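Local coordinates for ORC1-type DNA replication protein 2 (Aeropyrum pernix, PDB 1W5T) that binds DNA and takes part in regulating DNA replication, joining an N-terminal AAA+ ATPase domain that binds ATP to a C-terminal winged-helix domain, at residues 266-269 and 270-274; 307-310 and 311-314; 352-355 and 356-359. All coordinates share one frame; numbering follows the deposited sequence.

Contact 1. Residues 266-269 and 270-274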
ATOM      1  N   LEU A 266      -1.099  -0.608  20.334  1.00 13.29           N
ATOM      2  CA  LEU A 266      -0.438  -1.423  21.334  1.00 13.14           C
ATOM      3  C   LEU A 266       0.748  -0.613  21.896  1.00 14.09           C
ATOM      4  O   LEU A 266       0.940  -0.556  23.116  1.00 13.44           O
ATOM      5  CB  LEU A 266      -0.023  -2.792  20.746  1.00 12.42           C
ATOM      6  CG  LEU A 266       0.898  -3.681  21.596  1.00 11.63           C
ATOM      7  CD1 LEU A 266       0.254  -3.917  22.931  1.00 12.88           C
ATOM      8  CD2 LEU A 266       1.191  -5.029  20.983  1.00 10.00           C
ATOM      9  N   LYS A 267       1.502   0.036  21.001  1.00 14.77           N
ATOM     10  CA  LYS A 267       2.530   0.960  21.428  1.00 16.42           C
ATOM     11  C   LYS A 267       2.032   1.950  22.451  1.00 16.55           C
ATOM     12  O   LYS A 267       2.618   2.045  23.546  1.00 16.66           O
ATOM     13  CB  LYS A 267       3.138   1.748  20.280  1.00 16.42           C
ATOM     14  CG  LYS A 267       4.514   2.374  20.659  1.00 19.60           C
ATOM     15  CD  LYS A 267       5.124   3.158  19.502  1.00 25.43           C
ATOM     16  CE  LYS A 267       4.740   4.660  19.583  1.00 31.95           C
ATOM     17  NZ  LYS A 267       4.431   5.338  18.266  1.00 31.66           N
ATOM     18  N   MET A 268       0.981   2.678  22.071  1.00 16.26           N
ATOM     19  CA  MET A 268       0.394   3.751  22.874  1.00 17.57           C
ATOM     20  C   MET A 268      -0.040   3.221  24.228  1.00 17.05           C
ATOM     21  O   MET A 268       0.251   3.832  25.244  1.00 16.43           O
ATOM     22  CB  MET A 268      -0.855   4.346  22.207  1.00 18.21           C
ATOM     23  CG  MET A 268      -0.630   5.272  21.026  1.00 22.10           C
ATOM     24  SD  MET A 268      -2.282   5.780  20.260  1.00 33.37           S
ATOM     25  CE  MET A 268      -3.053   6.678  21.640  1.00 26.86           C
ATOM     26  N   ALA A 269      -0.730   2.082  24.222  1.00 16.78           N
ATOM     27  CA  ALA A 269      -1.205   1.489  25.451  1.00 17.43           C
ATOM     28  C   ALA A 269      -0.025   1.261  26.380  1.00 18.00           C
ATOM     29  O   ALA A 269      -0.089   1.564  27.546  1.00 17.32           O
ATOM     30  CB  ALA A 269      -1.969   0.214  25.181  1.00 16.89           C
ATOM     31  N   CYS A 270       1.087   0.782  25.831  1.00 18.87           N
ATOM     32  CA  CYS A 270       2.284   0.554  26.639  1.00 19.35           C
ATOM     33  C   CYS A 270       2.897   1.833  27.242  1.00 19.58           C
ATOM     34  O   CYS A 270       3.268   1.865  28.432  1.00 19.62           O
ATOM     35  CB  CYS A 270       3.321  -0.190  25.827  1.00 19.40           C
ATOM     36  SG  CYS A 270       2.886  -1.891  25.652  1.00 19.20           S
ATOM     37  N   GLU A 271       2.999   2.873  26.431  1.00 20.36           N
ATOM     38  CA  GLU A 271       3.484   4.158  26.929  1.00 21.96           C
ATOM     39  C   GLU A 271       2.540   4.854  27.913  1.00 21.62           C
ATOM     40  O   GLU A 271       2.998   5.569  28.814  1.00 21.65           O
ATOM     41  CB  GLU A 271       4.061   5.093  25.837  1.00 22.59           C
ATOM     42  CG  GLU A 271       3.254   5.303  24.568  1.00 28.09           C
ATOM     43  CD  GLU A 271       4.110   5.787  23.385  1.00 33.74           C
ATOM     44  OE1 GLU A 271       5.342   5.555  23.384  1.00 35.74           O
ATOM     45  OE2 GLU A 271       3.555   6.398  22.437  1.00 35.61           O
ATOM     46  N   MET A 272       1.238   4.611  27.748  1.00 21.69           N
ATOM     47  CA  MET A 272       0.215   5.056  28.697  1.00 21.27           C
ATOM     48  C   MET A 272       0.385   4.378  30.057  1.00 21.07           C
ATOM     49  O   MET A 272       0.198   5.026  31.093  1.00 20.87           O
ATOM     50  CB  MET A 272      -1.189   4.796  28.150  1.00 20.81           C
ATOM     51  CG  MET A 272      -1.726   5.904  27.253  1.00 21.56           C
ATOM     52  SD  MET A 272      -3.253   5.353  26.393  1.00 25.31           S
ATOM     53  CE  MET A 272      -3.545   6.705  25.373  1.00 24.10           C
ATOM     54  N   ALA A 273       0.722   3.088  30.051  1.00 21.42           N
ATOM     55  CA  ALA A 273       1.058   2.351  31.288  1.00 22.34           C
ATOM     56  C   ALA A 273       2.319   2.901  31.962  1.00 22.98           C
ATOM     57  O   ALA A 273       2.293   3.213  33.154  1.00 23.51           O
ATOM     58  CB  ALA A 273       1.195   0.872  31.025  1.00 21.45           C
ATOM     59  N   GLU A 274       3.408   3.008  31.207  1.00 23.77           N
ATOM     60  CA  GLU A 274       4.654   3.599  31.709  1.00 25.26           C
ATOM     61  C   GLU A 274       4.394   4.974  32.357  1.00 25.63           C
ATOM     62  O   GLU A 274       4.731   5.195  33.525  1.00 25.60           O
ATOM     63  CB  GLU A 274       5.698   3.741  30.583  1.00 25.24           C
ATOM     64  CG  GLU A 274       7.008   2.980  30.822  1.00 29.77           C
ATOM     65  CD  GLU A 274       7.760   2.574  29.533  1.00 34.68           C
ATOM     66  OE1 GLU A 274       8.061   1.359  29.387  1.00 35.01           O
ATOM     67  OE2 GLU A 274       8.063   3.460  28.669  1.00 33.91           O
TER

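Contact 2. Residues 307-310 and 311-314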
ATOM      1  N   SER A 307     -15.351  14.655  -9.430  1.00 25.85           N
ATOM      2  CA  SER A 307     -16.324  15.670  -9.806  1.00 25.68           C
ATOM      3  C   SER A 307     -17.408  15.961  -8.732  1.00 25.58           C
ATOM      4  O   SER A 307     -17.739  15.115  -7.912  1.00 25.30           O
ATOM      5  CB  SER A 307     -16.968  15.275 -11.131  1.00 25.44           C
ATOM      6  OG  SER A 307     -18.215  14.627 -10.958  1.00 24.62           O
ATOM      7  N   ILE A 308     -17.925  17.179  -8.745  1.00 25.63           N
ATOM      8  CA  ILE A 308     -18.899  17.687  -7.775  1.00 26.00           C
ATOM      9  C   ILE A 308     -20.044  16.706  -7.610  1.00 25.81           C
ATOM     10  O   ILE A 308     -20.577  16.501  -6.533  1.00 25.17           O
ATOM     11  CB  ILE A 308     -19.482  19.045  -8.286  1.00 26.10           C
ATOM     12  CG1 ILE A 308     -18.394  20.102  -8.413  1.00 26.29           C
ATOM     13  CG2 ILE A 308     -20.569  19.561  -7.384  1.00 25.94           C
ATOM     14  CD1 ILE A 308     -18.840  21.337  -9.187  1.00 28.92           C
ATOM     15  N   HIS A 309     -20.391  16.082  -8.722  1.00 26.10           N
ATOM     16  CA  HIS A 309     -21.569  15.272  -8.785  1.00 25.78           C
ATOM     17  C   HIS A 309     -21.405  13.930  -8.123  1.00 25.16           C
ATOM     18  O   HIS A 309     -22.299  13.501  -7.400  1.00 24.19           O
ATOM     19  CB  HIS A 309     -22.095  15.243 -10.208  1.00 26.17           C
ATOM     20  CG  HIS A 309     -22.962  16.424 -10.505  1.00 28.55           C
ATOM     21  ND1 HIS A 309     -24.319  16.431 -10.245  1.00 31.73           N
ATOM     22  CD2 HIS A 309     -22.653  17.677 -10.917  1.00 27.75           C
ATOM     23  CE1 HIS A 309     -24.814  17.622 -10.532  1.00 31.28           C
ATOM     24  NE2 HIS A 309     -23.824  18.395 -10.944  1.00 28.93           N
ATOM     25  N   GLU A 310     -20.233  13.324  -8.307  1.00 24.46           N
ATOM     26  CA  GLU A 310     -19.827  12.169  -7.504  1.00 24.66           C
ATOM     27  C   GLU A 310     -19.799  12.515  -6.025  1.00 23.52           C
ATOM     28  O   GLU A 310     -20.268  11.747  -5.207  1.00 23.55           O
ATOM     29  CB  GLU A 310     -18.468  11.628  -7.920  1.00 24.51           C
ATOM     30  CG  GLU A 310     -18.083  11.967  -9.342  1.00 27.46           C
ATOM     31  CD  GLU A 310     -17.221  10.916  -9.993  1.00 28.06           C
ATOM     32  OE1 GLU A 310     -16.326  11.313 -10.741  1.00 30.53           O
ATOM     33  OE2 GLU A 310     -17.442   9.711  -9.767  1.00 28.82           O
ATOM     34  N   LEU A 311     -19.259  13.679  -5.706  1.00 22.98           N
ATOM     35  CA  LEU A 311     -19.112  14.141  -4.336  1.00 22.98           C
ATOM     36  C   LEU A 311     -20.482  14.334  -3.654  1.00 22.76           C
ATOM     37  O   LEU A 311     -20.656  14.012  -2.477  1.00 22.50           O
ATOM     38  CB  LEU A 311     -18.315  15.453  -4.347  1.00 22.77           C
ATOM     39  CG  LEU A 311     -16.812  15.603  -4.067  1.00 24.18           C
ATOM     40  CD1 LEU A 311     -16.056  14.305  -4.043  1.00 21.21           C
ATOM     41  CD2 LEU A 311     -16.144  16.598  -5.039  1.00 24.39           C
ATOM     42  N   ILE A 312     -21.451  14.871  -4.398  1.00 22.17           N
ATOM     43  CA  ILE A 312     -22.821  14.978  -3.906  1.00 21.64           C
ATOM     44  C   ILE A 312     -23.451  13.596  -3.568  1.00 21.08           C
ATOM     45  O   ILE A 312     -24.119  13.436  -2.556  1.00 20.94           O
ATOM     46  CB  ILE A 312     -23.720  15.810  -4.889  1.00 21.06           C
ATOM     47  CG1 ILE A 312     -23.328  17.276  -4.851  1.00 19.28           C
ATOM     48  CG2 ILE A 312     -25.176  15.739  -4.498  1.00 18.99           C
ATOM     49  CD1 ILE A 312     -23.436  17.929  -6.201  1.00 17.64           C
ATOM     50  N   ILE A 313     -23.214  12.622  -4.419  1.00 20.93           N
ATOM     51  CA  ILE A 313     -23.718  11.267  -4.240  1.00 21.06           C
ATOM     52  C   ILE A 313     -23.026  10.550  -3.087  1.00 20.84           C
ATOM     53  O   ILE A 313     -23.699   9.893  -2.241  1.00 20.60           O
ATOM     54  CB  ILE A 313     -23.588  10.470  -5.543  1.00 20.67           C
ATOM     55  CG1 ILE A 313     -24.353  11.203  -6.667  1.00 21.82           C
ATOM     56  CG2 ILE A 313     -24.102   9.049  -5.323  1.00 20.33           C
ATOM     57  CD1 ILE A 313     -23.961  10.768  -8.135  1.00 24.20           C
ATOM     58  N   LEU A 314     -21.705  10.697  -3.026  1.00 20.24           N
ATOM     59  CA  LEU A 314     -20.947  10.196  -1.886  1.00 20.67           C
ATOM     60  C   LEU A 314     -21.486  10.743  -0.548  1.00 20.83           C
ATOM     61  O   LEU A 314     -21.702   9.998   0.410  1.00 20.21           O
ATOM     62  CB  LEU A 314     -19.445  10.478  -2.036  1.00 19.15           C
ATOM     63  CG  LEU A 314     -18.528   9.864  -0.966  1.00 18.14           C
ATOM     64  CD1 LEU A 314     -18.788   8.367  -0.849  1.00 17.77           C
ATOM     65  CD2 LEU A 314     -17.024  10.097  -1.280  1.00 16.58           C
TER

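Contact 3. Residues 352-355 and 356-359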
ATOM      1  N   TYR A 352     -29.769  10.111 -15.879  1.00 29.29           N
ATOM      2  CA  TYR A 352     -29.562   8.754 -15.424  1.00 29.98           C
ATOM      3  C   TYR A 352     -28.245   8.100 -15.858  1.00 29.87           C
ATOM      4  O   TYR A 352     -27.541   7.518 -15.035  1.00 30.75           O
ATOM      5  CB  TYR A 352     -30.734   7.893 -15.865  1.00 29.79           C
ATOM      6  CG  TYR A 352     -31.945   8.060 -14.991  1.00 31.48           C
ATOM      7  CD1 TYR A 352     -33.026   8.814 -15.412  1.00 32.11           C
ATOM      8  CD2 TYR A 352     -32.010   7.455 -13.740  1.00 33.20           C
ATOM      9  CE1 TYR A 352     -34.141   8.970 -14.604  1.00 34.08           C
ATOM     10  CE2 TYR A 352     -33.121   7.596 -12.927  1.00 33.69           C
ATOM     11  CZ  TYR A 352     -34.181   8.357 -13.361  1.00 35.36           C
ATOM     12  OH  TYR A 352     -35.292   8.490 -12.554  1.00 37.85           O
ATOM     13  N   THR A 353     -27.932   8.207 -17.139  1.00 29.16           N
ATOM     14  CA  THR A 353     -26.753   7.621 -17.767  1.00 28.66           C
ATOM     15  C   THR A 353     -25.465   8.081 -17.061  1.00 28.29           C
ATOM     16  O   THR A 353     -24.681   7.263 -16.592  1.00 27.55           O
ATOM     17  CB  THR A 353     -26.771   8.019 -19.286  1.00 28.83           C
ATOM     18  OG1 THR A 353     -26.968   6.856 -20.094  1.00 28.18           O
ATOM     19  CG2 THR A 353     -25.448   8.644 -19.762  1.00 28.32           C
ATOM     20  N   GLN A 354     -25.297   9.399 -16.946  1.00 27.67           N
ATOM     21  CA  GLN A 354     -24.144   9.948 -16.275  1.00 27.47           C
ATOM     22  C   GLN A 354     -24.137   9.552 -14.801  1.00 26.44           C
ATOM     23  O   GLN A 354     -23.104   9.204 -14.261  1.00 26.70           O
ATOM     24  CB  GLN A 354     -24.049  11.466 -16.486  1.00 27.67           C
ATOM     25  CG  GLN A 354     -22.742  12.079 -15.995  1.00 29.52           C
ATOM     26  CD  GLN A 354     -21.534  11.699 -16.860  1.00 31.60           C
ATOM     27  OE1 GLN A 354     -21.239  12.388 -17.836  1.00 36.16           O
ATOM     28  NE2 GLN A 354     -20.836  10.619 -16.500  1.00 28.37           N
ATOM     29  N   TYR A 355     -25.314   9.527 -14.195  1.00 25.66           N
ATOM     30  CA  TYR A 355     -25.513   9.169 -12.789  1.00 24.59           C
ATOM     31  C   TYR A 355     -24.957   7.812 -12.406  1.00 24.59           C
ATOM     32  O   TYR A 355     -24.340   7.676 -11.346  1.00 24.54           O
ATOM     33  CB  TYR A 355     -27.012   9.208 -12.468  1.00 24.01           C
ATOM     34  CG  TYR A 355     -27.405   8.727 -11.092  1.00 21.65           C
ATOM     35  CD1 TYR A 355     -27.099   9.477  -9.962  1.00 21.55           C
ATOM     36  CD2 TYR A 355     -28.122   7.543 -10.919  1.00 19.41           C
ATOM     37  CE1 TYR A 355     -27.481   9.065  -8.690  1.00 18.11           C
ATOM     38  CE2 TYR A 355     -28.515   7.135  -9.654  1.00 19.97           C
ATOM     39  CZ  TYR A 355     -28.177   7.912  -8.543  1.00 18.74           C
ATOM     40  OH  TYR A 355     -28.523   7.528  -7.262  1.00 21.34           O
ATOM     41  N   HIS A 356     -25.238   6.829 -13.261  1.00 24.47           N
ATOM     42  CA  HIS A 356     -24.853   5.428 -13.098  1.00 24.48           C
ATOM     43  C   HIS A 356     -23.362   5.219 -13.248  1.00 23.48           C
ATOM     44  O   HIS A 356     -22.812   4.347 -12.615  1.00 24.06           O
ATOM     45  CB  HIS A 356     -25.612   4.542 -14.109  1.00 23.36           C
ATOM     46  CG  HIS A 356     -27.086   4.462 -13.849  1.00 26.29           C
ATOM     47  ND1 HIS A 356     -27.988   3.982 -14.783  1.00 26.89           N
ATOM     48  CD2 HIS A 356     -27.818   4.790 -12.752  1.00 25.75           C
ATOM     49  CE1 HIS A 356     -29.209   4.031 -14.276  1.00 26.24           C
ATOM     50  NE2 HIS A 356     -29.135   4.514 -13.045  1.00 24.88           N
ATOM     51  N   ILE A 357     -22.735   5.991 -14.132  1.00 23.27           N
ATOM     52  CA  ILE A 357     -21.288   6.011 -14.291  1.00 23.01           C
ATOM     53  C   ILE A 357     -20.642   6.478 -12.961  1.00 23.47           C
ATOM     54  O   ILE A 357     -19.739   5.832 -12.436  1.00 23.03           O
ATOM     55  CB  ILE A 357     -20.910   6.891 -15.522  1.00 22.15           C
ATOM     56  CG1 ILE A 357     -20.961   6.055 -16.813  1.00 23.39           C
ATOM     57  CG2 ILE A 357     -19.533   7.504 -15.392  1.00 20.59           C
ATOM     58  CD1 ILE A 357     -21.546   6.801 -18.054  1.00 24.22           C
ATOM     59  N   TYR A 358     -21.148   7.593 -12.421  1.00 24.09           N
ATOM     60  CA  TYR A 358     -20.744   8.117 -11.113  1.00 24.28           C
ATOM     61  C   TYR A 358     -20.839   7.118  -9.959  1.00 24.61           C
ATOM     62  O   TYR A 358     -19.889   7.025  -9.166  1.00 24.54           O
ATOM     63  CB  TYR A 358     -21.561   9.347 -10.781  1.00 24.30           C
ATOM     64  CG  TYR A 358     -21.178  10.566 -11.579  1.00 25.02           C
ATOM     65  CD1 TYR A 358     -22.123  11.552 -11.891  1.00 25.35           C
ATOM     66  CD2 TYR A 358     -19.875  10.732 -12.023  1.00 26.70           C
ATOM     67  CE1 TYR A 358     -21.759  12.697 -12.614  1.00 27.60           C
ATOM     68  CE2 TYR A 358     -19.497  11.851 -12.748  1.00 30.83           C
ATOM     69  CZ  TYR A 358     -20.443  12.830 -13.037  1.00 31.13           C
ATOM     70  OH  TYR A 358     -20.026  13.925 -13.755  1.00 35.84           O
ATOM     71  N   LEU A 359     -21.956   6.374  -9.877  1.00 24.27           N
ATOM     72  CA  LEU A 359     -22.153   5.382  -8.828  1.00 24.28           C
ATOM     73  C   LEU A 359     -21.168   4.232  -8.948  1.00 24.61           C
ATOM     74  O   LEU A 359     -20.586   3.784  -7.952  1.00 23.34           O
ATOM     75  CB  LEU A 359     -23.573   4.814  -8.837  1.00 23.99           C
ATOM     76  CG  LEU A 359     -24.567   5.471  -7.890  1.00 23.41           C
ATOM     77  CD1 LEU A 359     -25.959   5.090  -8.267  1.00 22.40           C
ATOM     78  CD2 LEU A 359     -24.279   5.124  -6.444  1.00 23.00           C
TER

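Contact 1. Residues 266-269 and 270-274
M268 and M272, one helical turn apart, lie side by side and point the same way, their terminal methyls meeting with CE of M268 3.8 Å from CE of M272. The two side chains differ in shape: M272 runs extended beyond CG, whereas M268 folds over at its last torsion (chi3 63°), which swings its methyl toward the neighbour. Next to this pair, K267 slants across E271. Its CE comes 3.5 Å from OE2 of E271, but the ammonium NZ stays 4.4 Å from the same OE2, too far for a salt bridge, though the opposite charges would probably still attract. On the buried side CD1 of L266 touches SG of C270 at 4.3 Å. Positioning all of these is the i to i+4 backbone bonding, in which N of M272 reaches O of M268 at 2.8 Å and the amides of C270, E271 and A273 repeat the pattern. Farther out, helix 283-292 packs on A269 and M272, and helix 239-249 on L266. L266 also lies about 5 Å, side chain to side chain, from the ATP-binding R227. This is a lid helix of the Cdc6/ORC ATPase with one face, L266, A269, C270 and A273, buried in the helical bundle that accompanies the AAA+ core.

Contact 2. Residues 307-310 and 311-314
I312 sets its side chain alongside that of I308, both pointing the same way from the first turns of the helix, and it can be followed outward atom by atom. CB stands 3.6 Å from O of I308, with the carbonyl of H309 almost as near. CG1, placed anti to its own carbonyl carbon (chi1 -71°), bends back over the preceding turn to lie 3.3 Å from O of I308. At the tip, CD1 stays 3.2 Å from O of I308 and reaches CG2 of I308 at 3.5 Å, so the end of one isoleucine rests on the branch methyl of the other. The same CD1 also lies over one face of the H309 imidazole, at the longer distance of 4.4 Å from ND1. That nitrogen has its polar partner in the hydroxyl of Y337, a hydrogen bond that ties the ring to helix 330-345.

The carbonyl of I308 beneath the I312 side chain accepts from N of I312 at 2.8 Å. The next residue, I313, repeats the theme one carbonyl along: its CG1 lies 3.2 Å from O of H309, the carbonyl that also receives the amide of I313. At the start of the helix S307 is the N-cap, although its OG takes the amide of H309 only in a weak bond of 3.4 Å.

Most of these residues are buried in the winged-helix domain, between several elements. Helix 392-408 packs against I308 and L311, while helix 330-345 meets I312 and I313 through Y337. Helix 352-364 packs on the E310 and I313 side, where H361 ND1 is hydrogen-bonded to OE2 of E310 and L362 touches I313.

Contact 3. Residues 352-355 and 356-359
Y352 to L359 form the opening turns of a helix in which the carbonyls of Y352, Q354 and Y355 accept the amides of H356, Y358 and L359, while the bond from N of I357 to O of T353 is weak at 3.4 Å. Q354 slants across Y358 with its CG 3.6 Å from CE1 of the ring. Bent at chi2 (71°), the glutamine carries NE2 over one ring face, 4.1 Å above the plane and offset toward the rim, while the amide and ring planes are turned 27° apart. NE2 also meets CG2 of I357 at 3.6 Å. The rings of Y355 and H356 meet rim to rim, with planes at 53° and CD2 of Y355 3.3 Å from CD2 of H356. O of Y352 lies over one face of the imidazole, 3.3 Å from its plane and offset toward the rim. Farther along, CD1 of L359 packs 3.6 Å from CE2 of Y355, the two side chains slanting across each other.

The helix has an exposed side, with Y352, T353, H356 and I357, and a buried one, with Y355, Y358 and L359. R334 of helix 330-345 makes cation-pi contacts with both Y352 and Y355, and the ring of Y355 also meets that of Y337. From the same helix L333 packs on Y355 and L359, whereas helix 308-322 receives Y355 and Y358 on I313.

In the fold
Each contact is local, lying within one helix, so none closes a long loop; the three follow one another in series along the chain without nesting or crossing. The chain passes first through the AAA+ nucleotide-binding region, then reaches contact 1 in the lid. Contacts 2 and 3 come later, both in the winged-helix domain, with centres about 41 Å and 48 Å from that of contact 1. Contacts 2 and 3 do touch, their centres about 11 Å apart. Y358 joins them: its CD2 packs 3.3 Å from CD of E310, and its ring also meets H309, fastening helix 352-364 to helix 308-322, with helix 330-345 packed against both.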